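Local coordinates for hypothetical protein (Pseudomonas syringae pv. tomato, PDB 2OT9), which is of unknown function but belongs to the YaeQ family of the PDDEXK nuclease-like clan and carries a bound meso-tartaric acid, at residues A2-L14 with E23-E35. Residues are numbered along the deposited sequence; the frame is centred on the assembly and turned at random.
Sequences AQPSTTYKFELNL and ESVKQTIARHPSE
R31 NH1 donates a 2.6 Å hydrogen bond to Y8 OH, which lies at the edge of the guanidinium, in its plane. The bond is bent, with 135° at the hydrogen. R31 is extended, CG anti to the backbone N (chi1 -171°), and passes the phenol with CD 3.3 Å from Y8 CE2. Ring and guanidinium planes are 49° apart. R31 NE bonds E35 O at 3.0 Å, also in plane, so two oxygens fix the rotation of the guanidinium. At the other end, S24 OG donates to N13 OD1 at 2.6 Å, from above the amide plane; N13 ND2 is held by D151. K9 NZ makes only a weak bond to T28 OG1.

Paired backbone bonds join Y8 with I29, F10 with Q27, L12 with V25 and L14 with E23. At T6 and R31 one of the two is weak. I29 CD1 packs 3.4 Å from F10 CB, and the F10 ring meets W150 edge-to-face. Beyond the strands, P33 CG sits 3.3 Å from P4 O. Helix 37-49 touches the face bearing V25, Q27, I29 and R31. This is an antiparallel beta hairpin at the margin of a mixed sheet; 21-31 is an outermost strand of the sheet within this chain, and 6-16 has strand 147-155 as its parallel neighbour on the other side.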
loop_
_atom_site.group_PDB
_atom_site.type_symbol
_atom_site.label_atom_id
_atom_site.label_comp_id
_atom_site.label_asym_id
_atom_site.label_seq_id
_atom_site.Cartn_x
_atom_site.Cartn_y
_atom_site.Cartn_z
ATOM N N ALA A 2 2.724 -10.700 16.742
ATOM C CA ALA A 2 2.860 -11.824 17.712
ATOM C C ALA A 2 1.694 -11.840 18.702
ATOM O O ALA A 2 1.510 -10.871 19.441
ATOM C CB ALA A 2 4.206 -11.727 18.456
ATOM N N GLN A 3 0.893 -12.908 18.730
ATOM C CA GLN A 3 0.962 -14.066 17.825
ATOM C C GLN A 3 -0.429 -14.728 17.747
ATOM O O GLN A 3 -1.264 -14.502 18.629
ATOM C CB GLN A 3 2.036 -15.066 18.279
ATOM C CG GLN A 3 3.182 -15.219 17.280
ATOM C CD GLN A 3 4.530 -15.482 17.922
ATOM O OE1 GLN A 3 5.562 -15.029 17.412
ATOM N NE2 GLN A 3 4.538 -16.216 19.039
ATOM N N PRO A 4 -0.695 -15.539 16.697
ATOM C CA PRO A 4 0.177 -15.991 15.591
ATOM C C PRO A 4 0.582 -14.907 14.570
ATOM O O PRO A 4 -0.251 -14.461 13.776
ATOM C CB PRO A 4 -0.647 -17.101 14.922
ATOM C CG PRO A 4 -2.075 -16.772 15.249
ATOM C CD PRO A 4 -2.060 -16.098 16.590
ATOM N N SER A 5 1.857 -14.504 14.607
ATOM C CA SER A 5 2.457 -13.595 13.622
ATOM C C SER A 5 3.036 -14.375 12.439
ATOM O O SER A 5 4.183 -14.831 12.492
ATOM C CB SER A 5 3.564 -12.752 14.273
ATOM O OG SER A 5 4.300 -12.016 13.300
ATOM N N THR A 6 2.247 -14.518 11.373
ATOM C CA THR A 6 2.616 -15.387 10.252
ATOM C C THR A 6 3.652 -14.714 9.341
ATOM O O THR A 6 3.501 -13.551 8.974
ATOM C CB THR A 6 1.385 -15.821 9.404
ATOM O OG1 THR A 6 0.189 -15.797 10.193
ATOM C CG2 THR A 6 1.580 -17.211 8.874
ATOM N N THR A 7 4.715 -15.449 9.012
ATOM C CA THR A 7 5.728 -14.972 8.066
ATOM C C THR A 7 5.359 -15.387 6.641
ATOM O O THR A 7 5.056 -16.557 6.383
ATOM C CB THR A 7 7.126 -15.496 8.423
ATOM O OG1 THR A 7 7.449 -15.084 9.755
ATOM C CG2 THR A 7 8.177 -14.950 7.470
ATOM N N TYR A 8 5.353 -14.408 5.735
ATOM C CA TYR A 8 5.102 -14.654 4.326
ATOM C C TYR A 8 6.322 -14.244 3.503
ATOM O O TYR A 8 7.040 -13.319 3.869
ATOM C CB TYR A 8 3.901 -13.840 3.846
ATOM C CG TYR A 8 2.563 -14.320 4.348
ATOM C CD1 TYR A 8 1.682 -14.988 3.503
ATOM C CD2 TYR A 8 2.176 -14.105 5.661
ATOM C CE1 TYR A 8 0.436 -15.430 3.958
ATOM C CE2 TYR A 8 0.943 -14.550 6.123
ATOM C CZ TYR A 8 0.076 -15.198 5.260
ATOM O OH TYR A 8 -1.150 -15.620 5.715
ATOM N N LYS A 9 6.525 -14.934 2.393
ATOM C CA LYS A 9 7.547 -14.574 1.422
ATOM C C LYS A 9 6.854 -14.049 0.169
ATOM O O LYS A 9 5.979 -14.722 -0.387
ATOM C CB LYS A 9 8.386 -15.797 1.077
ATOM C CG LYS A 9 9.083 -16.448 2.292
ATOM C CD LYS A 9 10.494 -15.905 2.479
ATOM C CE LYS A 9 11.067 -16.274 3.841
ATOM N NZ LYS A 9 12.540 -15.999 3.864
ATOM N N PHE A 10 7.251 -12.851 -0.263
ATOM C CA PHE A 10 6.673 -12.182 -1.415
ATOM C C PHE A 10 7.713 -12.205 -2.534
ATOM O O PHE A 10 8.845 -11.733 -2.345
ATOM C CB PHE A 10 6.331 -10.748 -1.022
ATOM C CG PHE A 10 5.658 -9.925 -2.096
ATOM C CD1 PHE A 10 4.670 -10.456 -2.920
ATOM C CD2 PHE A 10 5.937 -8.568 -2.194
ATOM C CE1 PHE A 10 4.018 -9.645 -3.855
ATOM C CE2 PHE A 10 5.286 -7.763 -3.123
ATOM C CZ PHE A 10 4.323 -8.302 -3.950
ATOM N N GLU A 11 7.333 -12.787 -3.670
ATOM C CA GLU A 11 8.163 -12.795 -4.880
ATOM C C GLU A 11 7.469 -11.955 -5.954
ATOM O O GLU A 11 6.398 -12.325 -6.461
ATOM C CB GLU A 11 8.408 -14.235 -5.367
ATOM C CG GLU A 11 8.933 -15.164 -4.250
ATOM C CD GLU A 11 9.338 -16.544 -4.744
ATOM O OE1 GLU A 11 9.191 -16.809 -5.954
ATOM O OE2 GLU A 11 9.811 -17.359 -3.921
ATOM N N LEU A 12 8.070 -10.812 -6.274
ATOM C CA LEU A 12 7.456 -9.854 -7.194
ATOM C C LEU A 12 8.267 -9.688 -8.486
ATOM O O LEU A 12 9.431 -9.281 -8.430
ATOM C CB LEU A 12 7.301 -8.488 -6.507
ATOM C CG LEU A 12 6.855 -7.273 -7.343
ATOM C CD1 LEU A 12 5.442 -7.464 -7.908
ATOM C CD2 LEU A 12 6.911 -6.002 -6.487
ATOM N N ASN A 13 7.661 -10.017 -9.630
ATOM C CA ASN A 13 8.194 -9.601 -10.934
ATOM C C ASN A 13 7.431 -8.373 -11.400
ATOM O O ASN A 13 6.250 -8.467 -11.759
ATOM C CB ASN A 13 8.089 -10.712 -11.991
ATOM C CG ASN A 13 8.890 -11.948 -11.619
ATOM O OD1 ASN A 13 9.967 -11.851 -11.041
ATOM N ND2 ASN A 13 8.367 -13.115 -11.957
ATOM N N LEU A 14 8.104 -7.226 -11.376
ATOM C CA LEU A 14 7.472 -5.937 -11.661
ATOM C C LEU A 14 7.869 -5.393 -13.028
ATOM O O LEU A 14 9.068 -5.295 -13.341
ATOM C CB LEU A 14 7.855 -4.942 -10.555
ATOM C CG LEU A 14 7.377 -3.483 -10.655
ATOM C CD1 LEU A 14 5.841 -3.381 -10.640
ATOM C CD2 LEU A 14 8.013 -2.657 -9.538
ATOM N N GLU A 23 11.898 -5.038 -12.367
ATOM C CA GLU A 23 12.631 -5.667 -11.254
ATOM C C GLU A 23 12.007 -7.009 -10.898
ATOM O O GLU A 23 10.800 -7.186 -11.039
ATOM C CB GLU A 23 12.571 -4.797 -9.996
ATOM C CG GLU A 23 13.003 -3.347 -10.139
ATOM C CD GLU A 23 14.516 -3.149 -10.118
ATOM O OE1 GLU A 23 15.277 -4.141 -10.252
ATOM O OE2 GLU A 23 14.941 -1.981 -9.973
ATOM N N SER A 24 12.847 -7.949 -10.463
ATOM C CA SER A 24 12.412 -9.117 -9.698
ATOM C C SER A 24 12.926 -8.921 -8.284
ATOM O O SER A 24 14.129 -8.747 -8.063
ATOM C CB SER A 24 12.976 -10.422 -10.263
ATOM O OG SER A 24 12.323 -10.773 -11.462
ATOM N N VAL A 25 11.999 -8.934 -7.336
ATOM C CA VAL A 25 12.280 -8.614 -5.947
ATOM C C VAL A 25 11.678 -9.699 -5.037
ATOM O O VAL A 25 10.656 -10.306 -5.360
ATOM C CB VAL A 25 11.661 -7.226 -5.565
ATOM C CG1 VAL A 25 11.925 -6.886 -4.106
ATOM C CG2 VAL A 25 12.237 -6.138 -6.435
ATOM N N LYS A 26 12.341 -9.935 -3.912
ATOM C CA LYS A 26 11.835 -10.792 -2.854
ATOM C C LYS A 26 11.772 -9.978 -1.571
ATOM O O LYS A 26 12.679 -9.197 -1.276
ATOM C CB LYS A 26 12.739 -12.003 -2.663
ATOM C CG LYS A 26 12.706 -12.967 -3.835
ATOM C CD LYS A 26 13.272 -14.305 -3.454
ATOM C CE LYS A 26 13.380 -15.215 -4.659
ATOM N NZ LYS A 26 14.054 -16.487 -4.283
ATOM N N GLN A 27 10.681 -10.128 -0.832
ATOM C CA GLN A 27 10.531 -9.491 0.469
ATOM C C GLN A 27 9.969 -10.488 1.454
ATOM O O GLN A 27 9.110 -11.295 1.097
ATOM C CB GLN A 27 9.560 -8.309 0.386
ATOM C CG GLN A 27 10.153 -7.039 -0.192
ATOM C CD GLN A 27 11.166 -6.398 0.731
ATOM O OE1 GLN A 27 12.183 -5.872 0.277
ATOM N NE2 GLN A 27 10.907 -6.453 2.035
ATOM N N THR A 28 10.460 -10.433 2.689
ATOM C CA THR A 28 9.853 -11.163 3.788
ATOM C C THR A 28 8.901 -10.208 4.511
ATOM O O THR A 28 9.237 -9.044 4.753
ATOM C CB THR A 28 10.937 -11.739 4.730
ATOM O OG1 THR A 28 11.654 -12.773 4.040
ATOM C CG2 THR A 28 10.310 -12.331 5.991
ATOM N N ILE A 29 7.700 -10.682 4.811
ATOM C CA ILE A 29 6.697 -9.852 5.479
ATOM C C ILE A 29 6.130 -10.560 6.705
ATOM O O ILE A 29 5.767 -11.734 6.648
ATOM C CB ILE A 29 5.535 -9.477 4.542
ATOM C CG1 ILE A 29 6.066 -8.867 3.249
ATOM C CG2 ILE A 29 4.593 -8.478 5.224
ATOM C CD1 ILE A 29 5.543 -9.570 2.063
ATOM N N ALA A 30 6.096 -9.834 7.815
ATOM C CA ALA A 30 5.474 -10.306 9.035
ATOM C C ALA A 30 4.016 -9.853 9.037
ATOM O O ALA A 30 3.715 -8.666 8.864
ATOM C CB ALA A 30 6.205 -9.761 10.237
ATOM N N ARG A 31 3.117 -10.815 9.204
ATOM C CA ARG A 31 1.702 -10.539 9.257
ATOM C C ARG A 31 1.220 -10.604 10.707
ATOM O O ARG A 31 1.206 -11.658 11.313
ATOM C CB ARG A 31 0.963 -11.550 8.409
ATOM C CG ARG A 31 -0.473 -11.224 8.223
ATOM C CD ARG A 31 -1.152 -12.423 7.620
ATOM N NE ARG A 31 -2.568 -12.358 7.862
ATOM C CZ ARG A 31 -3.431 -13.314 7.567
ATOM N NH1 ARG A 31 -3.024 -14.434 6.995
ATOM N NH2 ARG A 31 -4.713 -13.132 7.853
ATOM N N HIS A 32 0.843 -9.468 11.263
ATOM C CA HIS A 32 0.356 -9.444 12.632
ATOM C C HIS A 32 -1.014 -10.174 12.655
ATOM O O HIS A 32 -1.708 -10.156 11.650
ATOM C CB HIS A 32 0.230 -7.978 13.084
ATOM C CG HIS A 32 -0.280 -7.815 14.483
ATOM N ND1 HIS A 32 0.535 -7.906 15.590
ATOM C CD2 HIS A 32 -1.528 -7.590 14.952
ATOM C CE1 HIS A 32 -0.190 -7.741 16.683
ATOM N NE2 HIS A 32 -1.447 -7.544 16.321
ATOM N N PRO A 33 -1.384 -10.835 13.774
ATOM C CA PRO A 33 -2.695 -11.517 13.853
ATOM C C PRO A 33 -3.888 -10.620 13.531
ATOM O O PRO A 33 -4.882 -11.105 13.006
ATOM C CB PRO A 33 -2.767 -11.982 15.307
ATOM C CG PRO A 33 -1.369 -12.087 15.734
ATOM C CD PRO A 33 -0.607 -11.022 15.015
ATOM N N SER A 34 -3.775 -9.322 13.803
ATOM C CA SER A 34 -4.842 -8.358 13.511
ATOM C C SER A 34 -4.870 -7.864 12.064
ATOM O O SER A 34 -5.810 -7.180 11.658
ATOM C CB SER A 34 -4.725 -7.152 14.431
ATOM O OG SER A 34 -4.905 -7.560 15.773
ATOM N N GLU A 35 -3.835 -8.188 11.303
ATOM C CA GLU A 35 -3.769 -7.807 9.901
ATOM C C GLU A 35 -4.467 -8.865 9.060
ATOM O O GLU A 35 -4.015 -10.011 8.993
ATOM C CB GLU A 35 -2.327 -7.653 9.430
ATOM C CG GLU A 35 -2.222 -7.320 7.938
ATOM C CD GLU A 35 -0.860 -6.775 7.559
ATOM O OE1 GLU A 35 0.143 -7.258 8.122
ATOM O OE2 GLU A 35 -0.792 -5.878 6.689
#